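Local atomic coordinates of protein with a SET domain within carboxy region (Cryptosporidium parvum, PDB entry 4LDG), a protein that probably acts as a histone H4K20 methyltransferase through the SET domain in its carboxy-terminal part, to which the residues here belong. Residues Leu165-Asn170 with Tyr204-Thr209; Phe197-Lys202 with Val234-Asn239; Pro228-Lys233 with Leu257-Gly262. One frame throughout, in Å; residues are numbered along the deposited sequence.

From the N terminus the chain first lays down 165-170, crosses a helix to 197-202, and turns back at once into 204-209, where contact 1 closes its loop by pairing the start of strand 170-172 with strand 202-207, just after strand 163-166 of the other sheet. Contact 2, already open, crosses it: 197-202 waits until 234-239, at the far end of strand 230-237. Contact 3 opens at the start of that same strand, after contact 1 has closed, and ends last, at 257-262, so it crosses contact 2 in turn. Contacts 1 and 2 thus tie together two three-stranded antiparallel sheets of the SET domain, while contact 3 fastens the C-terminal segment to one of them.

Contact 1. Residues Leu165-Asn170 with Tyr204-Thr209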
ATOM      1  N   LEU A 165      -0.364  -1.785  -0.420  1.00 34.71           N
ATOM      2  CA  LEU A 165       0.502  -0.623  -0.200  1.00 33.66           C
ATOM      3  C   LEU A 165      -0.001   0.090   1.016  1.00 33.86           C
ATOM      4  O   LEU A 165      -1.214   0.041   1.315  1.00 35.42           O
ATOM      5  CB  LEU A 165       0.380   0.370  -1.361  1.00 34.19           C
ATOM      6  CG  LEU A 165       0.974   0.044  -2.725  1.00 36.40           C
ATOM      7  CD1 LEU A 165       0.436   1.039  -3.752  1.00 37.35           C
ATOM      8  CD2 LEU A 165       2.499   0.062  -2.708  1.00 36.96           C
ATOM      9  N   GLU A 166       0.884   0.804   1.697  1.00 32.76           N
ATOM     10  CA  GLU A 166       0.431   1.658   2.779  1.00 34.09           C
ATOM     11  C   GLU A 166       0.049   2.981   2.146  1.00 32.58           C
ATOM     12  O   GLU A 166       0.688   3.401   1.203  1.00 30.89           O
ATOM     13  CB  GLU A 166       1.510   1.859   3.844  1.00 34.46           C
ATOM     14  CG  GLU A 166       1.050   2.738   4.999  1.00 37.17           C
ATOM     15  CD  GLU A 166       2.091   2.977   6.073  1.00 39.98           C
ATOM     16  OE1 GLU A 166       3.182   2.368   6.026  1.00 40.96           O
ATOM     17  OE2 GLU A 166       1.805   3.786   6.986  1.00 41.16           O
ATOM     18  N   TYR A 167      -0.998   3.623   2.657  1.00 33.48           N
ATOM     19  CA  TYR A 167      -1.292   4.990   2.266  1.00 34.52           C
ATOM     20  C   TYR A 167      -0.445   5.904   3.147  1.00 34.59           C
ATOM     21  O   TYR A 167      -0.828   6.242   4.258  1.00 37.08           O
ATOM     22  CB  TYR A 167      -2.775   5.300   2.417  1.00 34.88           C
ATOM     23  CG  TYR A 167      -3.209   6.540   1.664  1.00 35.47           C
ATOM     24  CD1 TYR A 167      -3.693   6.436   0.369  1.00 37.71           C
ATOM     25  CD2 TYR A 167      -3.120   7.804   2.226  1.00 36.76           C
ATOM     26  CE1 TYR A 167      -4.089   7.549  -0.346  1.00 39.51           C
ATOM     27  CE2 TYR A 167      -3.514   8.934   1.512  1.00 39.60           C
ATOM     28  CZ  TYR A 167      -4.000   8.790   0.222  1.00 39.93           C
ATOM     29  OH  TYR A 167      -4.422   9.856  -0.511  1.00 40.35           O
ATOM     30  N   LYS A 168       0.727   6.261   2.657  1.00 35.42           N
ATOM     31  CA  LYS A 168       1.673   7.098   3.393  1.00 38.35           C
ATOM     32  C   LYS A 168       1.492   8.585   3.191  1.00 39.55           C
ATOM     33  O   LYS A 168       1.114   9.030   2.116  1.00 39.17           O
ATOM     34  CB  LYS A 168       3.085   6.741   2.960  1.00 40.44           C
ATOM     35  CG  LYS A 168       3.513   5.364   3.423  1.00 44.13           C
ATOM     36  CD  LYS A 168       4.812   4.937   2.789  1.00 48.76           C
ATOM     37  CE  LYS A 168       5.408   3.834   3.620  1.00 58.15           C
ATOM     38  NZ  LYS A 168       6.379   3.036   2.824  1.00 66.81           N
ATOM     39  N   GLY A 169       1.830   9.366   4.208  1.00 41.07           N
ATOM     40  CA  GLY A 169       1.736  10.827   4.100  1.00 42.34           C
ATOM     41  C   GLY A 169       2.052  11.379   5.457  1.00 43.14           C
ATOM     42  O   GLY A 169       2.517  10.629   6.281  1.00 40.19           O
ATOM     43  N   ASN A 170       1.791  12.669   5.690  1.00 46.10           N
ATOM     44  CA  ASN A 170       1.848  13.250   7.032  1.00 47.98           C
ATOM     45  C   ASN A 170       0.512  13.072   7.727  1.00 46.54           C
ATOM     46  O   ASN A 170      -0.536  13.501   7.223  1.00 44.52           O
ATOM     47  CB  ASN A 170       2.168  14.753   6.989  1.00 55.50           C
ATOM     48  CG  ASN A 170       3.458  15.058   6.258  1.00 62.12           C
ATOM     49  OD1 ASN A 170       4.457  14.350   6.412  1.00 68.24           O
ATOM     50  ND2 ASN A 170       3.450  16.125   5.455  1.00 66.39           N
ATOM     51  N   TYR A 204      -8.887  11.401  11.785  1.00 48.08           N
ATOM     52  CA  TYR A 204      -7.541  11.668  11.314  1.00 47.08           C
ATOM     53  C   TYR A 204      -7.585  12.137   9.866  1.00 45.77           C
ATOM     54  O   TYR A 204      -8.607  12.020   9.175  1.00 47.14           O
ATOM     55  CB  TYR A 204      -6.671  10.411  11.398  1.00 45.95           C
ATOM     56  CG  TYR A 204      -6.398   9.835  12.800  1.00 46.58           C
ATOM     57  CD1 TYR A 204      -5.277  10.203  13.520  1.00 48.62           C
ATOM     58  CD2 TYR A 204      -7.231   8.880  13.354  1.00 46.45           C
ATOM     59  CE1 TYR A 204      -5.000   9.659  14.777  1.00 49.67           C
ATOM     60  CE2 TYR A 204      -6.970   8.326  14.600  1.00 49.65           C
ATOM     61  CZ  TYR A 204      -5.854   8.715  15.314  1.00 51.02           C
ATOM     62  OH  TYR A 204      -5.601   8.156  16.559  1.00 54.03           O
ATOM     63  N   CYS A 205      -6.470  12.689   9.422  1.00 43.92           N
ATOM     64  CA  CYS A 205      -6.284  12.956   8.029  1.00 44.84           C
ATOM     65  C   CYS A 205      -4.847  12.609   7.654  1.00 43.82           C
ATOM     66  O   CYS A 205      -3.925  12.979   8.366  1.00 44.01           O
ATOM     67  CB  CYS A 205      -6.572  14.419   7.716  1.00 47.91           C
ATOM     68  SG  CYS A 205      -6.416  14.769   5.945  1.00 50.88           S
ATOM     69  N   ILE A 206      -4.664  11.888   6.548  1.00 40.35           N
ATOM     70  CA  ILE A 206      -3.339  11.699   6.007  1.00 38.56           C
ATOM     71  C   ILE A 206      -3.184  12.583   4.795  1.00 38.95           C
ATOM     72  O   ILE A 206      -3.894  12.413   3.791  1.00 37.95           O
ATOM     73  CB  ILE A 206      -3.043  10.243   5.657  1.00 38.84           C
ATOM     74  CG1 ILE A 206      -2.893   9.418   6.944  1.00 40.63           C
ATOM     75  CG2 ILE A 206      -1.728  10.142   4.897  1.00 39.16           C
ATOM     76  CD1 ILE A 206      -3.152   7.935   6.767  1.00 40.86           C
ATOM     77  N   ASP A 207      -2.258  13.539   4.904  1.00 39.22           N
ATOM     78  CA  ASP A 207      -1.933  14.442   3.813  1.00 40.57           C
ATOM     79  C   ASP A 207      -0.732  13.916   3.038  1.00 39.71           C
ATOM     80  O   ASP A 207       0.385  14.047   3.496  1.00 38.26           O
ATOM     81  CB  ASP A 207      -1.620  15.858   4.330  1.00 43.03           C
ATOM     82  CG  ASP A 207      -1.382  16.835   3.200  1.00 45.32           C
ATOM     83  OD1 ASP A 207      -1.583  16.412   2.047  1.00 45.50           O
ATOM     84  OD2 ASP A 207      -0.976  18.007   3.442  1.00 48.82           O
ATOM     85  N   ALA A 208      -0.974  13.366   1.845  1.00 40.41           N
ATOM     86  CA  ALA A 208       0.101  12.906   0.946  1.00 41.65           C
ATOM     87  C   ALA A 208       0.358  13.868  -0.244  1.00 44.35           C
ATOM     88  O   ALA A 208       0.913  13.466  -1.273  1.00 43.04           O
ATOM     89  CB  ALA A 208      -0.234  11.504   0.437  1.00 40.39           C
ATOM     90  N   THR A 209      -0.011  15.140  -0.088  1.00 47.38           N
ATOM     91  CA  THR A 209       0.109  16.128  -1.179  1.00 48.62           C
ATOM     92  C   THR A 209       1.552  16.391  -1.584  1.00 52.59           C
ATOM     93  O   THR A 209       1.852  16.347  -2.768  1.00 54.30           O
ATOM     94  CB  THR A 209      -0.577  17.456  -0.825  1.00 47.77           C
ATOM     95  OG1 THR A 209      -1.950  17.204  -0.529  1.00 44.27           O
ATOM     96  CG2 THR A 209      -0.478  18.454  -1.967  1.00 49.59           C
TER
HETATM   97  O   HOH W   1       0.875  18.017   5.521  1.00 41.07           O
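Asn170 and Asp207 face each other as an antiparallel hydrogen-bonded pair and exchange two backbone hydrogen bonds. Asn170 N gives to Asp207 O at 2.9 Å, and Asp207 N returns a straighter bond to Asn170 O (165° at the hydrogen). The same Asn170 O also receives a CA-H...O contact from Ile206, whose CA lies 3.5 Å from it. Between the two side chains a water accepts a hydrogen bond from Asn170 ND2 and donates one to Asp207 OD2, an oxygen that Tyr185 of helix 175-187 also reaches.

The bonds join strand 170-172 to strand 202-207, whose other edge carries strand 194-199; this is one of the small antiparallel sheets from which the SET domain is assembled. Just beyond the pair, strand 202-207 ends in an Asx turn. With CG anti to its own N (chi1 -176°), Asp207 swings OD1 forward to Thr209, where it accepts OG1 on its syn lone pair at 2.7 Å and the backbone N from above the carboxylate plane. A short acidic side chain suits this turn, because one oxygen can take both donors while the other serves the water and Tyr185.

Apolar packing follows the bend before the sheet. Gly169 is almost fully extended, and having no CB it lets its CA settle 3.6 Å from Ile206 CG2, in a direction where a side chain would run into that methyl. Tyr167, in the buried layer with Tyr195 and Leu243, brings the edge of its ring to the same methyl, CD2 to CG2 at 3.8 Å, the methyl lying near the ring plane. Ala208 is small enough for its CB to lie 3.3 Å from Lys168 O. The amine of Lys168 itself reaches to a salt bridge with Glu135.

Contact 2. Residues Phe197-Lys202 with Val234-Asn239; sequences FKANDK and VLMIEN
Met236 reaches across to Asn200 and Ala199 with a chain bent at both its second and third torsions (-60° and -67°), which folds the thioether over the turn. From CB the chain leaves beside its own backbone N; CG then passes 4.2 Å from Asn200 OD1. Next, SD lies 4.0 Å from Asn200 CB and more loosely against Ala199 CB. At the tip, CE touches Asn200 CB and comes within 4.1 Å of Asn200 ND2, an unbranched and pliable end that can mould itself to an uneven surface.

Two residues earlier on the strand, Val234 spreads its two methyls: CG1 meets Ala199 CB at 3.9 Å, and CG2 approaches Phe197 CE1 obliquely at 4.0 Å. Ala199 and Asn200 begin a type I' turn, whose left-handed backbone asparagine accepts readily, and which closes the two-residue hairpin between strands 194-199 and 202-207.

The short axes of 197-199 and 234-237 come no closer than 9.1 Å and cross at -53°, too far for backbone pairing, so between these segments the contact is made by side chains. Ile267 covers Phe197 and Val234, Tyr204 of strand 202-207 touches Met236, and on the other side of strand 230-237 Leu235 packs on helix 121-134.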
ATOM      1  N   PHE A 197     -10.277   9.970   7.547  1.00 37.19           N
ATOM      2  CA  PHE A 197     -10.852   8.724   8.056  1.00 39.61           C
ATOM      3  C   PHE A 197     -11.015   8.763   9.578  1.00 43.67           C
ATOM      4  O   PHE A 197     -10.443   9.618  10.280  1.00 43.64           O
ATOM      5  CB  PHE A 197      -9.994   7.489   7.685  1.00 37.70           C
ATOM      6  CG  PHE A 197      -8.599   7.496   8.270  1.00 35.81           C
ATOM      7  CD1 PHE A 197      -8.273   6.686   9.354  1.00 38.48           C
ATOM      8  CD2 PHE A 197      -7.607   8.290   7.722  1.00 35.39           C
ATOM      9  CE1 PHE A 197      -6.995   6.677   9.875  1.00 36.91           C
ATOM     10  CE2 PHE A 197      -6.332   8.317   8.252  1.00 35.23           C
ATOM     11  CZ  PHE A 197      -6.021   7.497   9.330  1.00 36.59           C
ATOM     12  N   LYS A 198     -11.818   7.831  10.074  1.00 47.48           N
ATOM     13  CA  LYS A 198     -12.009   7.626  11.502  1.00 52.28           C
ATOM     14  C   LYS A 198     -11.423   6.265  11.890  1.00 52.08           C
ATOM     15  O   LYS A 198     -11.705   5.253  11.237  1.00 52.14           O
ATOM     16  CB  LYS A 198     -13.500   7.668  11.829  1.00 58.05           C
ATOM     17  CG  LYS A 198     -13.818   7.728  13.322  1.00 67.42           C
ATOM     18  CD  LYS A 198     -15.331   7.657  13.574  1.00 73.66           C
ATOM     19  CE  LYS A 198     -15.784   8.559  14.725  1.00 78.62           C
ATOM     20  NZ  LYS A 198     -15.855  10.008  14.341  1.00 77.32           N
ATOM     21  N   ALA A 199     -10.593   6.245  12.931  1.00 53.38           N
ATOM     22  CA  ALA A 199     -10.104   4.985  13.528  1.00 54.74           C
ATOM     23  C   ALA A 199      -9.942   5.139  15.041  1.00 57.21           C
ATOM     24  O   ALA A 199      -9.507   6.193  15.508  1.00 54.36           O
ATOM     25  CB  ALA A 199      -8.764   4.583  12.917  1.00 53.99           C
ATOM     26  N   ASN A 200     -10.247   4.081  15.798  1.00 60.57           N
ATOM     27  CA  ASN A 200     -10.050   4.093  17.253  1.00 65.06           C
ATOM     28  C   ASN A 200     -10.855   5.237  17.876  1.00 67.06           C
ATOM     29  O   ASN A 200     -10.388   5.894  18.799  1.00 68.78           O
ATOM     30  CB  ASN A 200      -8.549   4.244  17.596  1.00 67.12           C
ATOM     31  CG  ASN A 200      -8.130   3.445  18.836  1.00 69.36           C
ATOM     32  OD1 ASN A 200      -8.395   2.245  18.931  1.00 69.40           O
ATOM     33  ND2 ASN A 200      -7.442   4.100  19.769  1.00 67.82           N
ATOM     34  N   ASP A 201     -12.044   5.484  17.317  1.00 67.63           N
ATOM     35  CA  ASP A 201     -12.962   6.557  17.751  1.00 71.15           C
ATOM     36  C   ASP A 201     -12.395   7.985  17.623  1.00 68.87           C
ATOM     37  O   ASP A 201     -12.884   8.917  18.282  1.00 69.04           O
ATOM     38  CB  ASP A 201     -13.477   6.290  19.189  1.00 72.89           C
ATOM     39  N   LYS A 202     -11.393   8.154  16.762  1.00 65.32           N
ATOM     40  CA  LYS A 202     -10.770   9.464  16.528  1.00 67.38           C
ATOM     41  C   LYS A 202     -10.720   9.799  15.024  1.00 62.57           C
ATOM     42  O   LYS A 202     -10.629   8.907  14.191  1.00 58.02           O
ATOM     43  CB  LYS A 202      -9.367   9.466  17.138  1.00 73.05           C
ATOM     44  CG  LYS A 202      -8.627  10.792  17.094  1.00 79.35           C
ATOM     45  CD  LYS A 202      -7.327  10.728  17.897  1.00 87.16           C
ATOM     46  CE  LYS A 202      -6.727  12.113  18.151  1.00 95.57           C
ATOM     47  NZ  LYS A 202      -6.604  12.970  16.928  1.00 95.66           N
ATOM     48  N   VAL A 234      -7.038  -0.316   8.730  1.00 37.31           N
ATOM     49  CA  VAL A 234      -6.168   0.441   9.623  1.00 40.13           C
ATOM     50  C   VAL A 234      -5.654  -0.496  10.709  1.00 39.22           C
ATOM     51  O   VAL A 234      -6.402  -1.324  11.194  1.00 40.93           O
ATOM     52  CB  VAL A 234      -6.882   1.649  10.278  1.00 40.90           C
ATOM     53  CG1 VAL A 234      -5.985   2.295  11.330  1.00 43.31           C
ATOM     54  CG2 VAL A 234      -7.225   2.697   9.241  1.00 40.87           C
ATOM     55  N   LEU A 235      -4.374  -0.368  11.036  1.00 38.90           N
ATOM     56  CA  LEU A 235      -3.802  -0.948  12.235  1.00 40.62           C
ATOM     57  C   LEU A 235      -3.272   0.166  13.096  1.00 39.95           C
ATOM     58  O   LEU A 235      -2.535   1.040  12.611  1.00 36.72           O
ATOM     59  CB  LEU A 235      -2.625  -1.871  11.912  1.00 44.28           C
ATOM     60  CG  LEU A 235      -2.902  -3.222  11.238  1.00 48.52           C
ATOM     61  CD1 LEU A 235      -1.625  -4.050  11.208  1.00 51.12           C
ATOM     62  CD2 LEU A 235      -4.022  -4.003  11.914  1.00 49.61           C
ATOM     63  N   MET A 236      -3.618   0.112  14.375  1.00 39.16           N
ATOM     64  CA  MET A 236      -3.011   0.992  15.352  1.00 42.53           C
ATOM     65  C   MET A 236      -1.711   0.341  15.765  1.00 41.32           C
ATOM     66  O   MET A 236      -1.735  -0.761  16.274  1.00 42.56           O
ATOM     67  CB  MET A 236      -3.921   1.173  16.571  1.00 43.60           C
ATOM     68  CG  MET A 236      -5.294   1.715  16.219  1.00 44.92           C
ATOM     69  SD  MET A 236      -5.277   3.336  15.417  1.00 49.92           S
ATOM     70  CE  MET A 236      -4.679   4.339  16.774  1.00 48.05           C
ATOM     71  N   ILE A 237      -0.592   1.013  15.501  1.00 41.34           N
ATOM     72  CA  ILE A 237       0.730   0.515  15.820  1.00 43.85           C
ATOM     73  C   ILE A 237       1.431   1.621  16.560  1.00 47.66           C
ATOM     74  O   ILE A 237       1.538   2.730  16.049  1.00 49.49           O
ATOM     75  CB  ILE A 237       1.526   0.163  14.569  1.00 43.80           C
ATOM     76  CG1 ILE A 237       0.930  -1.078  13.938  1.00 43.36           C
ATOM     77  CG2 ILE A 237       2.994  -0.068  14.921  1.00 44.51           C
ATOM     78  CD1 ILE A 237       1.437  -1.376  12.553  1.00 43.59           C
ATOM     79  N   GLU A 238       1.883   1.340  17.779  0.50 47.90           N
ATOM     80  CA  GLU A 238       2.599   2.325  18.581  0.50 50.08           C
ATOM     81  C   GLU A 238       1.837   3.668  18.644  0.50 50.19           C
ATOM     82  O   GLU A 238       2.409   4.744  18.497  0.50 49.92           O
ATOM     83  CB  GLU A 238       4.039   2.468  18.063  0.50 51.18           C
ATOM     84  CG  GLU A 238       4.892   1.225  18.337  0.50 51.52           C
ATOM     85  CD  GLU A 238       6.283   1.271  17.701  0.50 53.64           C
ATOM     86  OE1 GLU A 238       6.445   0.795  16.538  0.50 51.83           O
ATOM     87  OE2 GLU A 238       7.221   1.758  18.376  0.50 52.28           O
ATOM     88  N   ASN A 239       0.525   3.551  18.846  0.50 50.98           N
ATOM     89  CA  ASN A 239      -0.380   4.677  19.110  0.50 52.88           C
ATOM     90  C   ASN A 239      -0.821   5.495  17.898  0.50 52.32           C
ATOM     91  O   ASN A 239      -1.521   6.493  18.035  0.50 52.05           O
ATOM     92  CB  ASN A 239       0.216   5.588  20.179  0.50 55.17           C
ATOM     93  CG  ASN A 239      -0.127   5.118  21.571  0.50 57.52           C
ATOM     94  OD1 ASN A 239       0.377   4.096  22.029  0.50 56.65           O
ATOM     95  ND2 ASN A 239      -1.024   5.837  22.234  0.50 60.14           N
TER

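Contact 3. Residues Pro228-Lys233 with Leu257-Gly262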
ATOM      1  N   PRO A 228     -14.003  -1.020  -8.038  1.00 39.61           N
ATOM      2  CA  PRO A 228     -12.783  -0.992  -7.229  1.00 36.22           C
ATOM      3  C   PRO A 228     -12.254  -2.384  -7.035  1.00 36.88           C
ATOM      4  O   PRO A 228     -13.041  -3.357  -7.040  1.00 36.48           O
ATOM      5  CB  PRO A 228     -13.244  -0.408  -5.904  1.00 35.13           C
ATOM      6  CG  PRO A 228     -14.676  -0.789  -5.812  1.00 37.12           C
ATOM      7  CD  PRO A 228     -15.213  -0.871  -7.210  1.00 39.70           C
ATOM      8  N   ASN A 229     -10.940  -2.494  -6.883  1.00 35.85           N
ATOM      9  CA  ASN A 229     -10.375  -3.806  -6.588  1.00 35.55           C
ATOM     10  C   ASN A 229      -9.537  -3.870  -5.330  1.00 34.74           C
ATOM     11  O   ASN A 229      -8.987  -4.921  -5.044  1.00 33.30           O
ATOM     12  CB  ASN A 229      -9.618  -4.351  -7.779  1.00 35.61           C
ATOM     13  CG  ASN A 229      -8.521  -3.440  -8.247  1.00 35.72           C
ATOM     14  OD1 ASN A 229      -8.085  -2.532  -7.549  1.00 31.78           O
ATOM     15  ND2 ASN A 229      -8.045  -3.706  -9.453  1.00 38.28           N
ATOM     16  N   ILE A 230      -9.466  -2.750  -4.591  1.00 33.98           N
ATOM     17  CA  ILE A 230      -8.849  -2.709  -3.283  1.00 33.71           C
ATOM     18  C   ILE A 230      -9.738  -1.961  -2.302  1.00 35.21           C
ATOM     19  O   ILE A 230     -10.632  -1.239  -2.708  1.00 36.59           O
ATOM     20  CB  ILE A 230      -7.482  -2.063  -3.315  1.00 34.05           C
ATOM     21  CG1 ILE A 230      -7.574  -0.595  -3.724  1.00 35.05           C
ATOM     22  CG2 ILE A 230      -6.573  -2.800  -4.280  1.00 33.81           C
ATOM     23  CD1 ILE A 230      -6.210   0.062  -3.789  1.00 34.95           C
ATOM     24  N   ILE A 231      -9.505  -2.210  -1.018  1.00 34.01           N
ATOM     25  CA  ILE A 231     -10.176  -1.550   0.086  1.00 35.52           C
ATOM     26  C   ILE A 231      -9.145  -1.169   1.151  1.00 33.94           C
ATOM     27  O   ILE A 231      -8.031  -1.661   1.140  1.00 34.14           O
ATOM     28  CB  ILE A 231     -11.215  -2.456   0.762  1.00 34.97           C
ATOM     29  CG1 ILE A 231     -10.588  -3.762   1.245  1.00 37.62           C
ATOM     30  CG2 ILE A 231     -12.350  -2.762  -0.195  1.00 37.14           C
ATOM     31  CD1 ILE A 231     -11.548  -4.598   2.096  1.00 38.44           C
ATOM     32  N   THR A 232      -9.535  -0.333   2.096  1.00 35.89           N
ATOM     33  CA  THR A 232      -8.615   0.094   3.145  1.00 37.22           C
ATOM     34  C   THR A 232      -8.851  -0.618   4.471  1.00 36.17           C
ATOM     35  O   THR A 232      -9.922  -1.158   4.743  1.00 39.44           O
ATOM     36  CB  THR A 232      -8.691   1.609   3.365  1.00 39.19           C
ATOM     37  OG1 THR A 232     -10.058   1.992   3.457  1.00 40.16           O
ATOM     38  CG2 THR A 232      -8.037   2.342   2.212  1.00 40.24           C
ATOM     39  N   LYS A 233      -7.802  -0.632   5.270  1.00 34.77           N
ATOM     40  CA  LYS A 233      -7.825  -1.153   6.611  1.00 36.32           C
ATOM     41  C   LYS A 233      -6.889  -0.283   7.419  1.00 34.94           C
ATOM     42  O   LYS A 233      -6.082   0.442   6.858  1.00 33.71           O
ATOM     43  CB  LYS A 233      -7.384  -2.618   6.627  1.00 38.04           C
ATOM     44  CG  LYS A 233      -8.504  -3.526   6.196  1.00 42.28           C
ATOM     45  CD  LYS A 233      -8.111  -4.986   6.239  1.00 51.69           C
ATOM     46  CE  LYS A 233      -9.256  -5.910   5.794  1.00 57.72           C
ATOM     47  NZ  LYS A 233     -10.629  -5.456   6.180  1.00 61.40           N
ATOM     48  N   LEU A 257      -4.943  -0.655 -10.410  1.00 38.37           N
ATOM     49  CA  LEU A 257      -5.503  -0.663  -9.070  1.00 37.66           C
ATOM     50  C   LEU A 257      -6.537   0.445  -8.993  1.00 36.92           C
ATOM     51  O   LEU A 257      -6.294   1.583  -9.412  1.00 35.38           O
ATOM     52  CB  LEU A 257      -4.440  -0.428  -8.016  1.00 38.33           C
ATOM     53  CG  LEU A 257      -3.219  -1.345  -8.027  1.00 40.91           C
ATOM     54  CD1 LEU A 257      -2.383  -1.119  -6.780  1.00 38.49           C
ATOM     55  CD2 LEU A 257      -3.637  -2.791  -8.134  1.00 43.39           C
ATOM     56  N   LEU A 258      -7.692   0.104  -8.447  1.00 37.38           N
ATOM     57  CA  LEU A 258      -8.793   1.051  -8.295  1.00 37.38           C
ATOM     58  C   LEU A 258      -9.405   0.957  -6.901  1.00 36.53           C
ATOM     59  O   LEU A 258      -9.527  -0.113  -6.343  1.00 37.34           O
ATOM     60  CB  LEU A 258      -9.858   0.821  -9.374  1.00 38.46           C
ATOM     61  CG  LEU A 258      -9.406   1.091 -10.821  1.00 38.57           C
ATOM     62  CD1 LEU A 258     -10.402   0.582 -11.865  1.00 37.42           C
ATOM     63  CD2 LEU A 258      -9.152   2.583 -11.005  1.00 39.87           C
ATOM     64  N   PHE A 259      -9.794   2.113  -6.380  1.00 36.62           N
ATOM     65  CA  PHE A 259     -10.283   2.264  -5.053  1.00 35.02           C
ATOM     66  C   PHE A 259     -11.506   3.180  -5.069  1.00 36.71           C
ATOM     67  O   PHE A 259     -11.515   4.205  -5.750  1.00 36.02           O
ATOM     68  CB  PHE A 259      -9.177   2.890  -4.190  1.00 34.21           C
ATOM     69  CG  PHE A 259      -9.592   3.140  -2.788  1.00 35.03           C
ATOM     70  CD1 PHE A 259      -9.974   2.090  -1.972  1.00 36.02           C
ATOM     71  CD2 PHE A 259      -9.625   4.422  -2.280  1.00 35.63           C
ATOM     72  CE1 PHE A 259     -10.400   2.333  -0.661  1.00 38.22           C
ATOM     73  CE2 PHE A 259     -10.024   4.662  -0.979  1.00 36.05           C
ATOM     74  CZ  PHE A 259     -10.398   3.617  -0.160  1.00 36.06           C
ATOM     75  N   ASP A 260     -12.527   2.820  -4.297  1.00 36.28           N
ATOM     76  CA  ASP A 260     -13.688   3.669  -4.115  1.00 36.63           C
ATOM     77  C   ASP A 260     -13.399   4.624  -2.980  1.00 33.76           C
ATOM     78  O   ASP A 260     -13.479   4.245  -1.822  1.00 36.79           O
ATOM     79  CB  ASP A 260     -14.913   2.830  -3.776  1.00 39.27           C
ATOM     80  CG  ASP A 260     -16.157   3.681  -3.548  1.00 41.76           C
ATOM     81  OD1 ASP A 260     -16.051   4.913  -3.616  1.00 44.53           O
ATOM     82  OD2 ASP A 260     -17.243   3.118  -3.305  1.00 45.51           O
ATOM     83  N   TYR A 261     -13.031   5.855  -3.303  1.00 39.62           N
ATOM     84  CA  TYR A 261     -12.758   6.863  -2.292  1.00 36.17           C
ATOM     85  C   TYR A 261     -13.988   7.443  -1.608  1.00 39.91           C
ATOM     86  O   TYR A 261     -13.841   8.338  -0.787  1.00 41.17           O
ATOM     87  CB  TYR A 261     -11.973   8.012  -2.874  1.00 33.77           C
ATOM     88  CG  TYR A 261     -10.527   7.729  -3.247  1.00 32.69           C
ATOM     89  CD1 TYR A 261      -9.487   8.081  -2.395  1.00 32.85           C
ATOM     90  CD2 TYR A 261     -10.195   7.160  -4.466  1.00 32.19           C
ATOM     91  CE1 TYR A 261      -8.158   7.863  -2.745  1.00 33.78           C
ATOM     92  CE2 TYR A 261      -8.881   6.951  -4.813  1.00 33.62           C
ATOM     93  CZ  TYR A 261      -7.856   7.310  -3.941  1.00 33.79           C
ATOM     94  OH  TYR A 261      -6.534   7.083  -4.267  1.00 35.41           O
ATOM     95  N   GLY A 262     -15.191   6.954  -1.909  1.00 44.62           N
ATOM     96  CA  GLY A 262     -16.410   7.543  -1.346  1.00 49.87           C
ATOM     97  C   GLY A 262     -17.016   6.843  -0.139  1.00 55.79           C
ATOM     98  O   GLY A 262     -18.044   7.272   0.384  1.00 57.34           O
TER
HETATM   99  O   HOH W   2     -12.809   0.335  -2.424  1.00 28.13           O
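Asn229 and Leu258 belong to two signature segments of the SET domain, the stretch that follows Asn222-His223 and the Leu-Leu-Phe-Asp-Tyr run near the C terminus, which come together in the pseudoknot-like core of this fold. Their backbones meet at Leu258 O, gripped by two successive amides: Asn229 N at 2.8 Å, from above the carbonyl plane, and Ile230 N at 3.2 Å, nearly in line with the C=O bond.

The Asn229 side chain prolongs this pairing. With CG set between its own N and carbonyl carbon (chi1 57°), OD1 accepts Leu258 N in a bond straight at the hydrogen (179°), though the donor stands above the amide plane, while ND2 donates to Glu256 O. The amide thus stands in for a strand backbone, offering a donor and an acceptor at once, a task to which asparagine is well suited.

Phe259 comes next. Its ring turns an edge to Ile230 O, which lies 3.5 Å from CD1 in the ring plane; Thr232 CG2 approaches CZ obliquely at 3.6 Å. Ile230 CG1 packs on Phe259 CB at 3.9 Å, and Phe245 meets the ring edge-to-face. A large aromatic residue suits this buried place, where it meets Ile230, Thr232 and Phe245. A water donates to Ile230 O and accepts from Asp260 N, satisfying both where the strands part.

Pro228 lies alongside Asp260, its CB 3.7 Å from Asp260 N. Asp260 OD1 in turn accepts Gly262 N at 2.8 Å, an Asx turn that carries the chain around Tyr261, whose ring face receives Phe259 CD2 and whose N bonds to His223 ND1. With strand 222-223 parallel to 258-259, and Asn229 and Ile230 hydrogen-bonded to Leu258, the C-terminal segment is held within the preceding loop, the threading that characterises the SET-domain pseudoknot.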